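Local coordinates for protein pectinesterase (Sitophilus oryzae, PDB 4PMH) that probably helps digest plant cell walls by hydrolysing the methyl esters of pectin, releasing methanol and leaving free galacturonate units along the polymer, at residues Tyr81-Lys86 / Asp128-Met133; Arg213-Asn218 / Ser233-Ser238; Lys285-Arg290 / Pro328-Thr333. All blocks are in the same frame, centred on the assembly; numbering follows the deposited sequence.

In the fold
All three contacts involve one parallel beta-helix. Interaction 2 lies nearest its middle, pairing strands 213-217 and 233-237 of neighbouring coils through a regular ladder of backbone bonds, with a buried aromatic stack on one face. Interactions 1 and 3 lie on opposite sides of the chain's centre, about 35 Å apart between centres, and each involves an outermost strand of a different four-stranded sheet. Interaction 1 is buried and largely apolar, with no hydrogen bond across its segments, where a helix packs beside strand 80-82. Interaction 3, partly buried, mixes a few strand bonds with ring packing and a water bridge, and it carries Arg290 of the probable substrate site.

Interaction 1: residues Tyr81-Lys86 / Asp128-Met133; sequences YIPNTK and DPAYSM
Met133 lies alongside the Tyr81 side chain, the two running in opposite directions. Its CB reaches Tyr81 CD2 at 3.8 Å, while the methyl CE reaches Tyr81 CB at 3.7 Å, so the methionine chain reaches from a ring carbon to the tyrosine's CB. The bend at chi3 (66°) turns CE back toward the tyrosine. Sulfur SD stands 5.2 Å from the centroid of the Tyr81 ring, an oblique Met-aromatic contact, and it also rests against Pro83 CA at 3.8 Å. A long, flexible, polarisable methionine can thus fit the uneven surface offered by a ring and a proline together.

Ala130 sits against both Tyr81 and Pro83. Its CB touches Tyr81 CB at 3.8 Å and Pro83 CD at 4.0 Å, and the small methyl lets the backbones come close. Just before it, the carbonyl oxygen of Pro129 packs against the Pro83 ring, 3.7 Å from CG of Pro83. A type I turn from Asp128 to Tyr131 shapes this approach: Pro129 supplies the restricted backbone angle that the turn needs, and Ala130 is the N-cap residue of helix 131-138.

The contact joins that helix to strand 80-82, an outermost strand of a short sheet of the parallel beta-helix. On its sheet side, Ile82 bonds through its backbone to Trp153 and Lys155. The Tyr81 hydroxyl is hydrogen-bonded to Tyr116 and its ring meets Phe124, while helix 51-61 touches both prolines.

No hydrogen bond crosses between residues 81-86 and 128-133. Their cohesion therefore probably depends on burial and van der Waals contact, interactions with little directional demand, and the phenol can send its polar end to Tyr116 while its ring serves the apolar interface.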
# COMPACT_ATOMS: atom_id res chain seq x y z
N TYR A 81 13.90 8.60 0.63
CA TYR A 81 14.27 7.50 -0.24
C TYR A 81 15.18 6.59 0.56
O TYR A 81 16.22 7.02 1.06
CB TYR A 81 15.03 7.97 -1.48
CG TYR A 81 14.23 8.69 -2.56
CD1 TYR A 81 12.85 8.83 -2.49
CD2 TYR A 81 14.87 9.21 -3.68
CE1 TYR A 81 12.15 9.49 -3.48
CE2 TYR A 81 14.17 9.85 -4.70
CZ TYR A 81 12.82 9.99 -4.58
OH TYR A 81 12.11 10.65 -5.57
N ILE A 82 14.76 5.33 0.69
CA ILE A 82 15.61 4.29 1.31
C ILE A 82 16.09 3.36 0.21
O ILE A 82 15.34 2.50 -0.23
CB ILE A 82 14.89 3.43 2.38
CG1 ILE A 82 13.98 4.26 3.29
CG2 ILE A 82 15.92 2.61 3.14
CD1 ILE A 82 14.65 5.10 4.34
N PRO A 83 17.34 3.54 -0.27
CA PRO A 83 17.90 2.64 -1.26
C PRO A 83 18.26 1.30 -0.64
O PRO A 83 18.35 1.18 0.57
CB PRO A 83 19.15 3.39 -1.73
CG PRO A 83 19.60 4.10 -0.51
CD PRO A 83 18.34 4.51 0.20
N ASN A 84 18.51 0.30 -1.48
CA ASN A 84 18.83 -1.04 -0.99
C ASN A 84 20.07 -0.99 -0.10
O ASN A 84 21.05 -0.34 -0.44
CB ASN A 84 19.04 -2.02 -2.15
CG ASN A 84 18.81 -3.48 -1.74
OD1 ASN A 84 18.74 -3.83 -0.56
ND2 ASN A 84 18.69 -4.34 -2.73
N THR A 85 19.99 -1.62 1.07
CA THR A 85 21.07 -1.61 2.05
C THR A 85 20.86 -2.79 2.98
O THR A 85 19.75 -3.26 3.11
CB THR A 85 21.10 -0.30 2.88
OG1 THR A 85 22.05 -0.42 3.95
CG2 THR A 85 19.73 0.01 3.51
N LYS A 86 21.92 -3.25 3.63
CA LYS A 86 21.81 -4.33 4.63
C LYS A 86 21.64 -3.76 6.03
O LYS A 86 21.50 -4.53 6.99
CB LYS A 86 23.07 -5.22 4.63
CG LYS A 86 23.54 -5.71 3.26
CD LYS A 86 22.46 -6.47 2.51
CE LYS A 86 23.05 -7.34 1.40
NZ LYS A 86 23.56 -8.64 1.93
N ASP A 128 25.65 10.85 -2.76
CA ASP A 128 24.74 10.26 -1.75
C ASP A 128 24.12 8.90 -2.17
O ASP A 128 23.80 8.67 -3.34
CB ASP A 128 23.62 11.24 -1.38
CG ASP A 128 24.13 12.55 -0.76
OD1 ASP A 128 25.24 12.56 -0.18
OD2 ASP A 128 23.42 13.59 -0.83
N PRO A 129 23.91 7.99 -1.19
CA PRO A 129 23.45 6.63 -1.49
C PRO A 129 22.13 6.51 -2.25
O PRO A 129 21.96 5.55 -2.97
CB PRO A 129 23.36 5.96 -0.11
CG PRO A 129 23.37 7.07 0.88
CD PRO A 129 24.15 8.18 0.25
N ALA A 130 21.21 7.47 -2.12
CA ALA A 130 19.95 7.42 -2.89
C ALA A 130 19.96 8.24 -4.18
O ALA A 130 18.90 8.46 -4.80
CB ALA A 130 18.77 7.85 -2.02
N TYR A 131 21.15 8.66 -4.62
CA TYR A 131 21.24 9.57 -5.76
C TYR A 131 20.71 8.91 -7.05
O TYR A 131 20.03 9.56 -7.85
CB TYR A 131 22.68 10.07 -5.96
CG TYR A 131 22.79 11.08 -7.08
CD1 TYR A 131 22.47 12.42 -6.87
CD2 TYR A 131 23.16 10.70 -8.36
CE1 TYR A 131 22.54 13.34 -7.91
CE2 TYR A 131 23.24 11.62 -9.39
CZ TYR A 131 22.93 12.92 -9.16
OH TYR A 131 23.01 13.84 -10.18
N SER A 132 21.00 7.62 -7.23
CA SER A 132 20.54 6.91 -8.42
C SER A 132 19.01 6.86 -8.51
O SER A 132 18.43 7.02 -9.59
CB SER A 132 21.15 5.51 -8.50
OG SER A 132 20.94 4.79 -7.29
N MET A 133 18.33 6.71 -7.37
CA MET A 133 16.87 6.80 -7.36
C MET A 133 16.41 8.18 -7.83
O MET A 133 15.59 8.29 -8.74
CB MET A 133 16.28 6.51 -5.97
CG MET A 133 16.47 5.08 -5.51
SD MET A 133 16.03 4.85 -3.77
CE MET A 133 14.27 5.15 -3.80

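Interaction 2: residues Arg213-Asn218 / Ser233-Ser238; sequences RSYYTN and SAIFES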
# COMPACT_ATOMS: atom_id res chain seq x y z
N ARG A 213 7.25 -9.43 1.57
CA ARG A 213 6.27 -9.40 2.63
C ARG A 213 6.29 -8.07 3.39
O ARG A 213 7.35 -7.52 3.67
CB ARG A 213 6.53 -10.53 3.62
CG ARG A 213 6.40 -11.90 2.97
CD ARG A 213 7.03 -12.98 3.82
NE ARG A 213 8.49 -12.89 3.83
CZ ARG A 213 9.31 -13.88 4.20
NH1 ARG A 213 8.84 -15.06 4.60
NH2 ARG A 213 10.63 -13.68 4.15
N SER A 214 5.10 -7.58 3.71
CA SER A 214 4.96 -6.36 4.51
C SER A 214 3.83 -6.55 5.50
O SER A 214 2.89 -7.29 5.25
CB SER A 214 4.75 -5.10 3.65
OG SER A 214 3.75 -5.27 2.66
N TYR A 215 3.97 -5.90 6.66
CA TYR A 215 3.06 -6.07 7.77
C TYR A 215 2.68 -4.70 8.29
O TYR A 215 3.53 -3.98 8.86
CB TYR A 215 3.72 -6.87 8.88
CG TYR A 215 2.79 -7.57 9.85
CD1 TYR A 215 1.49 -7.15 10.06
CD2 TYR A 215 3.23 -8.66 10.57
CE1 TYR A 215 0.64 -7.81 10.95
CE2 TYR A 215 2.40 -9.32 11.47
CZ TYR A 215 1.10 -8.88 11.65
OH TYR A 215 0.27 -9.54 12.53
N TYR A 216 1.41 -4.37 8.09
CA TYR A 216 0.79 -3.14 8.54
C TYR A 216 -0.05 -3.41 9.79
O TYR A 216 -0.93 -4.21 9.77
CB TYR A 216 -0.14 -2.61 7.45
CG TYR A 216 0.60 -2.22 6.21
CD1 TYR A 216 1.08 -3.19 5.32
CD2 TYR A 216 0.86 -0.89 5.94
CE1 TYR A 216 1.79 -2.81 4.17
CE2 TYR A 216 1.56 -0.51 4.82
CZ TYR A 216 2.03 -1.47 3.94
OH TYR A 216 2.72 -1.05 2.84
N THR A 217 0.24 -2.70 10.87
CA THR A 217 -0.50 -2.80 12.11
C THR A 217 -0.90 -1.42 12.58
O THR A 217 -0.12 -0.48 12.46
CB THR A 217 0.34 -3.47 13.21
OG1 THR A 217 1.66 -2.93 13.20
CG2 THR A 217 0.42 -4.95 12.98
N ASN A 218 -2.13 -1.31 13.09
CA ASN A 218 -2.63 -0.09 13.68
C ASN A 218 -2.43 1.12 12.80
O ASN A 218 -2.05 2.16 13.26
CB ASN A 218 -2.01 0.11 15.05
CG ASN A 218 -2.25 -1.07 15.96
OD1 ASN A 218 -1.64 -2.13 15.80
ND2 ASN A 218 -3.16 -0.92 16.89
N SER A 233 3.11 -9.60 -0.73
CA SER A 233 2.38 -10.31 0.29
C SER A 233 2.23 -9.35 1.45
O SER A 233 3.15 -9.20 2.25
CB SER A 233 3.13 -11.56 0.74
OG SER A 233 3.15 -12.55 -0.26
N ALA A 234 1.08 -8.70 1.55
CA ALA A 234 0.90 -7.62 2.53
C ALA A 234 -0.24 -7.93 3.48
O ALA A 234 -1.35 -8.21 3.05
CB ALA A 234 0.65 -6.29 1.82
N ILE A 235 0.08 -7.91 4.78
CA ILE A 235 -0.86 -8.17 5.85
C ILE A 235 -1.25 -6.85 6.50
O ILE A 235 -0.37 -6.04 6.83
CB ILE A 235 -0.22 -9.09 6.91
CG1 ILE A 235 0.09 -10.44 6.28
CG2 ILE A 235 -1.09 -9.22 8.14
CD1 ILE A 235 1.14 -11.24 7.03
N PHE A 236 -2.55 -6.63 6.68
CA PHE A 236 -3.07 -5.43 7.31
C PHE A 236 -3.90 -5.87 8.49
O PHE A 236 -4.99 -6.41 8.31
CB PHE A 236 -3.97 -4.67 6.34
CG PHE A 236 -3.26 -4.17 5.12
CD1 PHE A 236 -2.68 -2.90 5.11
CD2 PHE A 236 -3.17 -4.96 3.99
CE1 PHE A 236 -2.03 -2.45 3.97
CE2 PHE A 236 -2.52 -4.51 2.85
CZ PHE A 236 -1.95 -3.25 2.85
N GLU A 237 -3.36 -5.70 9.70
CA GLU A 237 -4.04 -6.15 10.92
C GLU A 237 -4.37 -4.93 11.78
O GLU A 237 -3.48 -4.11 12.07
CB GLU A 237 -3.16 -7.16 11.69
CG GLU A 237 -3.77 -7.59 13.00
CD GLU A 237 -2.97 -8.65 13.74
OE1 GLU A 237 -1.80 -8.94 13.39
OE2 GLU A 237 -3.52 -9.21 14.72
N SER A 238 -5.64 -4.82 12.18
CA SER A 238 -6.13 -3.69 12.99
C SER A 238 -5.87 -2.36 12.30
O SER A 238 -5.43 -1.41 12.91
CB SER A 238 -5.54 -3.70 14.40
OG SER A 238 -5.79 -4.98 14.99
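Tyr216 and Phe236 form an offset stack, their centroids 4.5 Å apart and their planes 22° from parallel. The rings lie side by side and point the same way; Phe236 CE1 sits over one face of the tyrosine, displaced toward its rim, 3.5 Å from Tyr216 CG. Flat aromatic groups suit this place because strands 4.7 Å apart bring paired rings to within stacking range when they are slightly offset.

On the other face of the sheet, Tyr215 leans over the neighbouring strand. Its CG lies anti to the backbone nitrogen (chi1 -158°), which carries CE1 to within 3.6 Å of Ile235 CG2 and the hydroxyl toward the Glu237 carboxylate. Ring and carboxylate are nearly coplanar. The hydroxyl appears to donate to Glu237 OE1, but the modelled 2.3 Å between Tyr215 OH and that oxygen makes the details doubtful. The extended glutamate chain brings OE1 to the hydroxyl end of the ring, close to its plane.

Between these two layers of side chains runs a parallel ladder in register. Ile235 uses both backbone groups: its N bonds to Ser214 O at 2.9 Å, and its O receives Tyr216 N at 2.7 Å. Glu237 N then bonds to Tyr216 O. This is the stacking of successive coils in a parallel beta-helix, where equivalent residues align into ladders such as Tyr216 on Phe236. Asn218 and Ser238 both take the left-handed backbone conformation, turning the coils toward strands 220-223 and 240-243.

Further out, strand 202-204 meets the stacked rings through Leu202, and Phe241 meets Phe236 edge-to-face. Helix 23-27 covers Tyr215 and Ile235 on the opposite face. There, Arg213 stretches away to a salt bridge with Asp186, and Thr217 OG1 is hydrogen-bonded to His191.

Interaction 3: residues Lys285-Arg290 / Pro328-Thr333; sequences KAYLGR and PWTTAT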
# COMPACT_ATOMS: atom_id res chain seq x y z
N LYS A 285 -21.65 3.44 -3.67
CA LYS A 285 -20.95 3.43 -4.95
C LYS A 285 -19.43 3.27 -4.77
O LYS A 285 -18.67 3.72 -5.62
CB LYS A 285 -21.24 4.72 -5.73
CG LYS A 285 -22.67 4.85 -6.24
CD LYS A 285 -22.80 5.79 -7.44
CE LYS A 285 -22.77 7.28 -7.07
NZ LYS A 285 -22.71 8.17 -8.26
N ALA A 286 -18.99 2.68 -3.66
CA ALA A 286 -17.61 2.29 -3.55
C ALA A 286 -17.50 0.78 -3.75
O ALA A 286 -18.42 0.00 -3.37
CB ALA A 286 -17.05 2.69 -2.21
N TYR A 287 -16.38 0.36 -4.33
CA TYR A 287 -16.06 -1.07 -4.42
C TYR A 287 -14.89 -1.43 -3.51
O TYR A 287 -13.98 -0.64 -3.30
CB TYR A 287 -15.74 -1.45 -5.83
CG TYR A 287 -16.89 -1.19 -6.77
CD1 TYR A 287 -17.90 -2.14 -6.93
CD2 TYR A 287 -16.96 -0.02 -7.51
CE1 TYR A 287 -18.95 -1.92 -7.80
CE2 TYR A 287 -18.00 0.21 -8.39
CZ TYR A 287 -18.99 -0.74 -8.53
OH TYR A 287 -20.01 -0.50 -9.40
N LEU A 288 -14.93 -2.64 -2.98
CA LEU A 288 -13.83 -3.15 -2.19
C LEU A 288 -12.57 -3.35 -3.05
O LEU A 288 -11.46 -3.17 -2.56
CB LEU A 288 -14.22 -4.47 -1.53
CG LEU A 288 -15.29 -4.39 -0.45
CD1 LEU A 288 -15.61 -5.79 0.07
CD2 LEU A 288 -14.89 -3.47 0.71
N GLY A 289 -12.73 -3.73 -4.32
CA GLY A 289 -11.56 -4.01 -5.12
C GLY A 289 -11.78 -4.23 -6.60
O GLY A 289 -12.92 -4.42 -7.06
N ARG A 290 -10.67 -4.16 -7.32
CA ARG A 290 -10.58 -4.61 -8.70
C ARG A 290 -9.16 -5.10 -8.97
O ARG A 290 -8.21 -4.70 -8.31
CB ARG A 290 -10.93 -3.48 -9.67
CG ARG A 290 -9.92 -2.34 -9.74
CD ARG A 290 -10.45 -1.26 -10.67
NE ARG A 290 -9.59 -0.09 -10.72
CZ ARG A 290 -9.58 0.81 -11.70
NH1 ARG A 290 -10.42 0.73 -12.72
NH2 ARG A 290 -8.73 1.82 -11.65
N PRO A 328 -19.37 -6.01 -4.64
CA PRO A 328 -18.29 -5.18 -4.14
C PRO A 328 -16.98 -5.23 -4.96
O PRO A 328 -16.04 -4.49 -4.65
CB PRO A 328 -18.06 -5.72 -2.72
CG PRO A 328 -18.57 -7.11 -2.75
CD PRO A 328 -19.51 -7.27 -3.90
N TRP A 329 -16.93 -6.09 -5.98
CA TRP A 329 -15.73 -6.28 -6.79
C TRP A 329 -16.02 -5.86 -8.22
O TRP A 329 -16.94 -6.39 -8.84
CB TRP A 329 -15.36 -7.74 -6.79
CG TRP A 329 -15.22 -8.36 -5.45
CD1 TRP A 329 -15.98 -9.37 -4.95
CD2 TRP A 329 -14.27 -8.03 -4.43
NE1 TRP A 329 -15.58 -9.69 -3.68
CE2 TRP A 329 -14.51 -8.90 -3.34
CE3 TRP A 329 -13.21 -7.11 -4.34
CZ2 TRP A 329 -13.76 -8.87 -2.16
CZ3 TRP A 329 -12.46 -7.07 -3.16
CH2 TRP A 329 -12.72 -7.96 -2.09
N THR A 330 -15.23 -4.94 -8.77
CA THR A 330 -15.54 -4.40 -10.10
C THR A 330 -14.51 -4.78 -11.20
O THR A 330 -13.58 -5.56 -10.97
CB THR A 330 -15.79 -2.88 -10.04
OG1 THR A 330 -16.34 -2.44 -11.28
CG2 THR A 330 -14.51 -2.12 -9.77
N THR A 331 -14.71 -4.23 -12.40
CA THR A 331 -13.93 -4.61 -13.56
C THR A 331 -12.45 -4.34 -13.37
O THR A 331 -12.07 -3.30 -12.82
CB THR A 331 -14.44 -3.83 -14.79
OG1 THR A 331 -15.83 -4.09 -14.95
CG2 THR A 331 -13.72 -4.25 -16.04
N ALA A 332 -11.61 -5.28 -13.81
CA ALA A 332 -10.15 -5.07 -13.76
C ALA A 332 -9.70 -3.89 -14.64
O ALA A 332 -10.41 -3.50 -15.59
CB ALA A 332 -9.40 -6.33 -14.18
N THR A 333 -8.52 -3.37 -14.33
CA THR A 333 -7.93 -2.24 -15.09
C THR A 333 -7.80 -2.52 -16.60
O THR A 333 -7.79 -1.58 -17.41
CB THR A 333 -6.54 -1.89 -14.53
OG1 THR A 333 -5.66 -3.02 -14.68
CG2 THR A 333 -6.65 -1.48 -13.07
O HOH W 1 -13.05 -0.69 -12.97
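Thr330 N donates to Gly289 O at 2.9 Å in a nearly straight bond (165° at the hydrogen), the one direct hydrogen bond here that is not weak. It helps pair the short, weakly bonded strand 329-330, outermost in a four-stranded parallel sheet of the beta-helix, with strand 286-290. At the break in the latter strand, Pro328 O faces both Leu288 N and Gly289 N, but both bonds are weak.

A water extends the polar linkage: it accepts from Arg290 NH1 at 3.0 Å and donates to Thr331 O. The arginine chain is extended from CG to NE and runs past that carbonyl, with CD of Arg290 3.4 Å from O of Thr331. Thr333 CG2 covers one face of the guanidinium, 4.0 Å from Arg290 CZ. This leaves the flat group's N-H edge for polar partners: NH2 makes a salt bridge with Asp226, the probable nucleophile. Arg290 itself probably binds substrate, and this bridge places it beside the nucleophile. Thr333 is placed in turn by a hydrogen bond from Asp293 N to its OG1, and it touches Trp292, another probable substrate-binding residue.

Packing flanks the backbone on both sides. Thr330 CB stands over the centre of the Tyr287 ring, 3.7 Å from its centroid and 8° off the normal, a CH-pi contact in which a branched side chain meets a broad flat one at about a right angle. Toward the interior, where strand 311-315 lies, the Trp329 indole slides beside Gly289, whose lack of a side chain lets the ring come close: CE3 of Trp329 is 3.4 Å from N of Gly289. Leu288 CB rests over the face of the indole's six-membered ring, while CD1 of Leu288 meets CB of Pro328 at 3.7 Å.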